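Side-chain contacts in DUF2787 domain-containing protein (Vibrio cholerae, PDB 2V1L), which is of unknown function but is encoded in a pathogenicity island and shares structural homology with the human p32 protein: residues 49-52 and 53-56; 90-93 and 94-97; 114-117 and 118-121. One frame throughout, in Å; residues are numbered along the deposited sequence.

Contact 1: 49-52 and 53-56; sequences SYSA and EDGG
Ser51 and Asp54 face each other across a tight turn, the serine hydroxyl set into the angle between the aspartate's carboxylate and its backbone N-H. Ser51 OG donates to Asp54 OD2 at 2.9 Å and accepts from Asp54 N at 3.0 Å; both bonds are weak, but the hydroxyl of one short side chain serves as donor and acceptor at once, a task that suits serine. With CG opposite the carbonyl carbon and beside its own backbone N (chi1 -66°), the aspartate brings acceptor and N-H to the same hydroxyl. Beneath this polar clasp the backbones pair. Ser51 N donates to Gly55 O at 3.1 Å in a nearly straight bond (163° at the hydrogen), and Gly55 N returns a weak bond to Ser51 O of 3.3 Å. This is a single antiparallel bridge, hydrogen-bonded in type, closing a hairpin-like turn through Ala52, Glu53 and Asp54 in the surface loop between strands 41-46 and 60-66. Next to Ser51, Tyr50 lies against the returning arm: Tyr50 CA gives a CH...O contact to Gly55 O at 3.4 Å, and its ring atom CD1 lies 3.5 Å from Gly56 C, with Gly56 N in the ring plane at the edge. A chi1 of 177° sets Tyr50 CG opposite the backbone N and turns the ring toward strand 72-82, where its hydroxyl bonds to Tyr82 N and its ring meets those of Tyr82 and His58. Gly55 and Gly56 both have positive phi, easily reached by glycine, and the bare Gly56 backbone lets Tyr50 CA come close.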
loop_
_atom_site.group_PDB
_atom_site.type_symbol
_atom_site.label_atom_id
_atom_site.label_comp_id
_atom_site.label_asym_id
_atom_site.label_seq_id
_atom_site.Cartn_x
_atom_site.Cartn_y
_atom_site.Cartn_z
ATOM N N SER A 49 11.623 -2.445 13.953
ATOM C CA SER A 49 12.967 -1.863 14.087
ATOM C C SER A 49 13.196 -0.525 13.342
ATOM O O SER A 49 14.203 0.151 13.584
ATOM C CB SER A 49 14.049 -2.890 13.673
ATOM O OG SER A 49 14.026 -3.147 12.269
ATOM N N TYR A 50 12.266 -0.151 12.452
ATOM C CA TYR A 50 12.442 1.014 11.570
ATOM C C TYR A 50 12.617 2.292 12.364
ATOM O O TYR A 50 11.747 2.653 13.144
ATOM C CB TYR A 50 11.267 1.159 10.575
ATOM C CG TYR A 50 11.363 2.382 9.679
ATOM C CD1 TYR A 50 12.448 2.565 8.829
ATOM C CD2 TYR A 50 10.367 3.356 9.691
ATOM C CE1 TYR A 50 12.542 3.688 8.016
ATOM C CE2 TYR A 50 10.451 4.492 8.874
ATOM C CZ TYR A 50 11.536 4.648 8.051
ATOM O OH TYR A 50 11.624 5.764 7.253
ATOM N N SER A 51 13.739 2.970 12.165
ATOM C CA SER A 51 13.999 4.216 12.874
ATOM C C SER A 51 14.496 5.282 11.910
ATOM O O SER A 51 14.857 4.979 10.767
ATOM C CB SER A 51 15.010 3.999 14.016
ATOM O OG SER A 51 16.346 4.223 13.566
ATOM N N ALA A 52 14.521 6.526 12.378
ATOM C CA ALA A 52 14.876 7.680 11.549
ATOM C C ALA A 52 16.314 7.672 11.018
ATOM O O ALA A 52 16.566 8.139 9.903
ATOM C CB ALA A 52 14.576 8.985 12.297
ATOM N N GLU A 53 17.263 7.154 11.791
ATOM C CA GLU A 53 18.639 7.034 11.271
ATOM C C GLU A 53 19.320 5.681 11.530
ATOM O O GLU A 53 20.541 5.616 11.672
ATOM C CB GLU A 53 19.531 8.219 11.699
ATOM C CG GLU A 53 19.436 9.437 10.753
ATOM C CD GLU A 53 20.318 10.588 11.188
ATOM O OE1 GLU A 53 21.501 10.616 10.764
ATOM O OE2 GLU A 53 19.826 11.476 11.940
ATOM N N ASP A 54 18.507 4.626 11.593
ATOM C CA ASP A 54 18.979 3.241 11.460
ATOM C C ASP A 54 18.462 2.628 10.155
ATOM O O ASP A 54 18.993 1.623 9.672
ATOM C CB ASP A 54 18.527 2.369 12.650
ATOM C CG ASP A 54 19.169 2.785 13.963
ATOM O OD1 ASP A 54 20.379 3.098 13.950
ATOM O OD2 ASP A 54 18.462 2.790 15.008
ATOM N N GLY A 55 17.427 3.227 9.577
ATOM C CA GLY A 55 16.757 2.597 8.451
ATOM C C GLY A 55 15.882 1.458 8.938
ATOM O O GLY A 55 15.430 1.455 10.087
ATOM N N GLY A 56 15.674 0.469 8.075
ATOM C CA GLY A 56 14.597 -0.492 8.248
ATOM C C GLY A 56 13.590 -0.280 7.132
ATOM O O GLY A 56 13.817 0.509 6.211
#

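Contact 2: 90-93 and 94-97; sequences LERC and LDFD
Leu94 and Cys93 have the most surface buried here, and they meet along their apolar parts: Leu94 CD1 rests 4.0 Å from Cys93 SG. Being neighbours in an ordinary strand would send the two side chains to opposite sides, yet both lie on the same side. The sulfur is swung away from its backbone N (chi1 178°) and stands beside the carbonyl carbon that leads on to Leu94. Leu94 CG sits close to the preceding peptide, 3.9 Å from Cys93 O. A small, weakly polar thiol and a branched aliphatic chain suit such a shared, partly buried side. The cause is a classic beta bulge: Cys93 and Leu94 together face Asp79 of strand 72-82, both through backbone hydrogen bonds, and the psi of -50° at Cys93 supplies the kink. Here the chain turns a corner between strands 90-93 and 95-97, both of which pair with strand 72-82 in the antiparallel sheet. The extra residue also puts Arg92 and Asp95 together on the opposite side of the chain from the thiol. Arg92 reaches out extended from CG to NE, and Arg92 NH1 comes to 3.8 Å from Asp95 OD2, a long salt bridge. The guanidinium and carboxylate planes are turned 36° against each other and the oxygen lies well out of the guanidinium plane, so attraction is by charge alone, with no N-H aimed at the carboxylate. The other oxygen, Asp95 OD1, is held by Thr78 OG1, while the arginine side chain also touches Thr78 and Trp110.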
loop_
_atom_site.group_PDB
_atom_site.type_symbol
_atom_site.label_atom_id
_atom_site.label_comp_id
_atom_site.label_asym_id
_atom_site.label_seq_id
_atom_site.Cartn_x
_atom_site.Cartn_y
_atom_site.Cartn_z
ATOM N N LEU A 90 6.939 10.522 11.215
ATOM C CA LEU A 90 6.460 9.759 10.056
ATOM C C LEU A 90 5.565 10.614 9.168
ATOM O O LEU A 90 4.570 11.162 9.624
ATOM C CB LEU A 90 5.704 8.493 10.496
ATOM C CG LEU A 90 6.537 7.301 10.988
ATOM C CD1 LEU A 90 5.660 6.302 11.728
ATOM C CD2 LEU A 90 7.277 6.616 9.857
ATOM N N GLU A 91 5.964 10.749 7.910
ATOM C CA GLU A 91 5.211 11.473 6.893
ATOM C C GLU A 91 4.842 10.480 5.807
ATOM O O GLU A 91 5.556 9.500 5.622
ATOM C CB GLU A 91 6.094 12.553 6.262
ATOM C CG GLU A 91 6.483 13.686 7.208
ATOM C CD GLU A 91 6.887 14.963 6.474
ATOM O OE1 GLU A 91 6.506 15.143 5.293
ATOM O OE2 GLU A 91 7.583 15.798 7.084
ATOM N N ARG A 92 3.742 10.741 5.091
ATOM C CA ARG A 92 3.408 9.984 3.886
ATOM C C ARG A 92 4.594 10.147 2.956
ATOM O O ARG A 92 5.126 11.245 2.814
ATOM C CB ARG A 92 2.145 10.516 3.188
ATOM C CG ARG A 92 0.853 10.390 4.013
ATOM C CD ARG A 92 -0.351 10.643 3.108
ATOM N NE ARG A 92 -1.585 10.806 3.867
ATOM C CZ ARG A 92 -2.744 11.199 3.344
ATOM N NH1 ARG A 92 -2.841 11.495 2.053
ATOM N NH2 ARG A 92 -3.810 11.309 4.122
ATOM N N CYS A 93 5.016 9.059 2.336
ATOM C CA CYS A 93 6.215 9.064 1.507
ATOM C C CYS A 93 5.820 8.826 0.054
ATOM O O CYS A 93 6.232 9.560 -0.845
ATOM C CB CYS A 93 7.145 7.954 1.987
ATOM S SG CYS A 93 8.627 7.804 1.009
ATOM N N LEU A 94 5.019 7.776 -0.144
ATOM C CA LEU A 94 4.336 7.480 -1.385
ATOM C C LEU A 94 2.898 7.210 -0.994
ATOM O O LEU A 94 2.646 6.545 0.011
ATOM C CB LEU A 94 4.863 6.192 -2.001
ATOM C CG LEU A 94 6.238 6.148 -2.677
ATOM C CD1 LEU A 94 7.214 5.414 -1.825
ATOM C CD2 LEU A 94 6.070 5.375 -4.003
ATOM N N ASP A 95 1.974 7.682 -1.795
ATOM C CA ASP A 95 0.546 7.473 -1.520
ATOM C C ASP A 95 -0.153 7.222 -2.853
ATOM O O ASP A 95 0.068 7.960 -3.814
ATOM C CB ASP A 95 -0.050 8.700 -0.814
ATOM C CG ASP A 95 -1.503 8.494 -0.409
ATOM O OD1 ASP A 95 -1.799 7.615 0.439
ATOM O OD2 ASP A 95 -2.350 9.218 -0.948
ATOM N N PHE A 96 -0.948 6.161 -2.933
ATOM C CA PHE A 96 -1.739 5.897 -4.128
ATOM C C PHE A 96 -3.176 5.932 -3.670
ATOM O O PHE A 96 -3.591 5.070 -2.945
ATOM C CB PHE A 96 -1.384 4.533 -4.759
ATOM C CG PHE A 96 0.073 4.410 -5.138
ATOM C CD1 PHE A 96 0.550 5.001 -6.310
ATOM C CD2 PHE A 96 0.975 3.746 -4.296
ATOM C CE1 PHE A 96 1.936 4.911 -6.651
ATOM C CE2 PHE A 96 2.344 3.635 -4.632
ATOM C CZ PHE A 96 2.815 4.241 -5.803
ATOM N N ASP A 97 -3.916 6.959 -4.055
ATOM C CA ASP A 97 -5.268 7.145 -3.517
ATOM C C ASP A 97 -6.287 6.799 -4.608
ATOM O O ASP A 97 -6.497 7.563 -5.544
ATOM C CB ASP A 97 -5.441 8.587 -3.001
ATOM C CG ASP A 97 -6.755 8.792 -2.227
ATOM O OD1 ASP A 97 -7.780 8.156 -2.557
ATOM O OD2 ASP A 97 -6.761 9.602 -1.282
#

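Contact 3: 114-117 and 118-121; sequences VGNR and DARE
Asn116 caps the helix that starts just after it, and hydrogen bonding to its amide oxygen carries the contact. Asn116 OD1 accepts from Asp118 N at 3.0 Å and from Ala119 N at 3.3 Å; both bonds are weak, the second much the straighter (167° against 122°). The first closes an Asx turn. This is the N-cap arrangement, which asparagine suits because its short amide can satisfy first-turn N-H groups that lack a backbone acceptor. A chi1 of -177° places the Asn116 amide beside its own carbonyl carbon, facing the first turn. Backbone bonds follow, also weak: Arg120 N to Asn116 O at 3.4 Å, and Glu121 N to Arg117 O at 3.3 Å. Van der Waals contact is modest, Ala119 CB sitting 3.5 Å from Asn116 O. By charge, Arg117 bends at its third torsion and brings its NH1 to 4.3 Å from Asp118 OD1, too far for a salt bridge. An acid such as Asp118 in the first turn probably also suits the positive end of the helix dipole. Asn116 ND2 bonds weakly back to Pro112 O, at the end of strand 111-112. As helix 117-135 sets off, Asn116 and the small, buried Ala119 lie against Phe103 of strand 102-105, while Leu11 and Pro12 of the N-terminal loop press on Ala119 and Arg120.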
loop_
_atom_site.group_PDB
_atom_site.type_symbol
_atom_site.label_atom_id
_atom_site.label_comp_id
_atom_site.label_asym_id
_atom_site.label_seq_id
_atom_site.Cartn_x
_atom_site.Cartn_y
_atom_site.Cartn_z
ATOM N N VAL A 114 -4.897 8.263 -13.730
ATOM C CA VAL A 114 -5.492 7.630 -14.933
ATOM C C VAL A 114 -4.552 7.250 -16.102
ATOM O O VAL A 114 -4.131 6.076 -16.206
ATOM C CB VAL A 114 -6.770 8.381 -15.404
ATOM C CG1 VAL A 114 -7.131 8.047 -16.860
ATOM C CG2 VAL A 114 -7.930 8.019 -14.497
ATOM N N GLY A 115 -4.218 8.207 -16.965
ATOM C CA GLY A 115 -3.390 7.913 -18.155
ATOM C C GLY A 115 -1.977 8.418 -17.940
ATOM O O GLY A 115 -1.293 8.826 -18.884
ATOM N N ASN A 116 -1.545 8.370 -16.681
ATOM C CA ASN A 116 -0.311 8.996 -16.244
ATOM C C ASN A 116 0.821 7.974 -16.070
ATOM O O ASN A 116 0.673 6.967 -15.372
ATOM C CB ASN A 116 -0.582 9.804 -14.963
ATOM C CG ASN A 116 0.626 10.560 -14.475
ATOM O OD1 ASN A 116 1.748 10.093 -14.602
ATOM N ND2 ASN A 116 0.397 11.723 -13.877
ATOM N N ARG A 117 1.953 8.275 -16.702
ATOM C CA ARG A 117 3.055 7.338 -16.889
ATOM C C ARG A 117 4.057 7.322 -15.723
ATOM O O ARG A 117 4.682 6.289 -15.464
ATOM C CB ARG A 117 3.767 7.660 -18.210
ATOM C CG ARG A 117 4.869 6.711 -18.616
ATOM C CD ARG A 117 5.312 6.965 -20.062
ATOM N NE ARG A 117 5.667 8.368 -20.350
ATOM C CZ ARG A 117 6.726 9.002 -19.835
ATOM N NH1 ARG A 117 7.516 8.379 -18.973
ATOM N NH2 ARG A 117 6.983 10.263 -20.166
ATOM N N ASP A 118 4.230 8.462 -15.049
ATOM C CA ASP A 118 5.012 8.501 -13.814
ATOM C C ASP A 118 4.355 7.652 -12.728
ATOM O O ASP A 118 5.051 6.926 -12.001
ATOM C CB ASP A 118 5.276 9.943 -13.345
ATOM C CG ASP A 118 6.403 10.629 -14.139
ATOM O OD1 ASP A 118 6.461 10.410 -15.362
ATOM O OD2 ASP A 118 7.247 11.368 -13.550
ATOM N N ALA A 119 3.020 7.703 -12.662
ATOM C CA ALA A 119 2.233 6.924 -11.715
ATOM C C ALA A 119 2.452 5.433 -11.903
ATOM O O ALA A 119 2.634 4.696 -10.926
ATOM C CB ALA A 119 0.737 7.246 -11.839
ATOM N N ARG A 120 2.433 5.005 -13.160
ATOM C CA ARG A 120 2.474 3.591 -13.504
ATOM C C ARG A 120 3.819 2.973 -13.095
ATOM O O ARG A 120 3.835 1.966 -12.392
ATOM C CB ARG A 120 2.187 3.398 -15.004
ATOM C CG ARG A 120 2.052 1.957 -15.427
ATOM C CD ARG A 120 1.875 1.833 -16.932
ATOM N NE ARG A 120 1.446 0.479 -17.284
ATOM C CZ ARG A 120 2.260 -0.481 -17.697
ATOM N NH1 ARG A 120 3.557 -0.241 -17.837
ATOM N NH2 ARG A 120 1.771 -1.680 -17.975
ATOM N N GLU A 121 4.919 3.607 -13.501
ATOM C CA GLU A 121 6.278 3.127 -13.234
ATOM C C GLU A 121 6.599 3.175 -11.737
ATOM O O GLU A 121 7.152 2.225 -11.171
ATOM C CB GLU A 121 7.295 3.949 -14.025
ATOM C CG GLU A 121 8.786 3.579 -13.755
ATOM C CD GLU A 121 9.241 2.261 -14.433
ATOM O OE1 GLU A 121 8.599 1.841 -15.433
ATOM O OE2 GLU A 121 10.236 1.646 -13.957
#

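The three contacts follow one another along the chain, all within the DUF2787 domain. Contact 1 and contact 2 have centres about 17 Å apart but meet directly, Tyr50 CE2 packing 3.9 Å from Leu90 CD2, with Tyr82 of strand 72-82 touching both residues. Contact 2 and contact 3 are about 16 Å apart at their centres and about 4 Å at their nearest atoms, without touching; Phe103 and Leu11 bridge them, each touching both Phe96 and Ala119. Contacts 1 and 3 are remote, about 30 Å between centres. No active site or ligand is known here to relate them to.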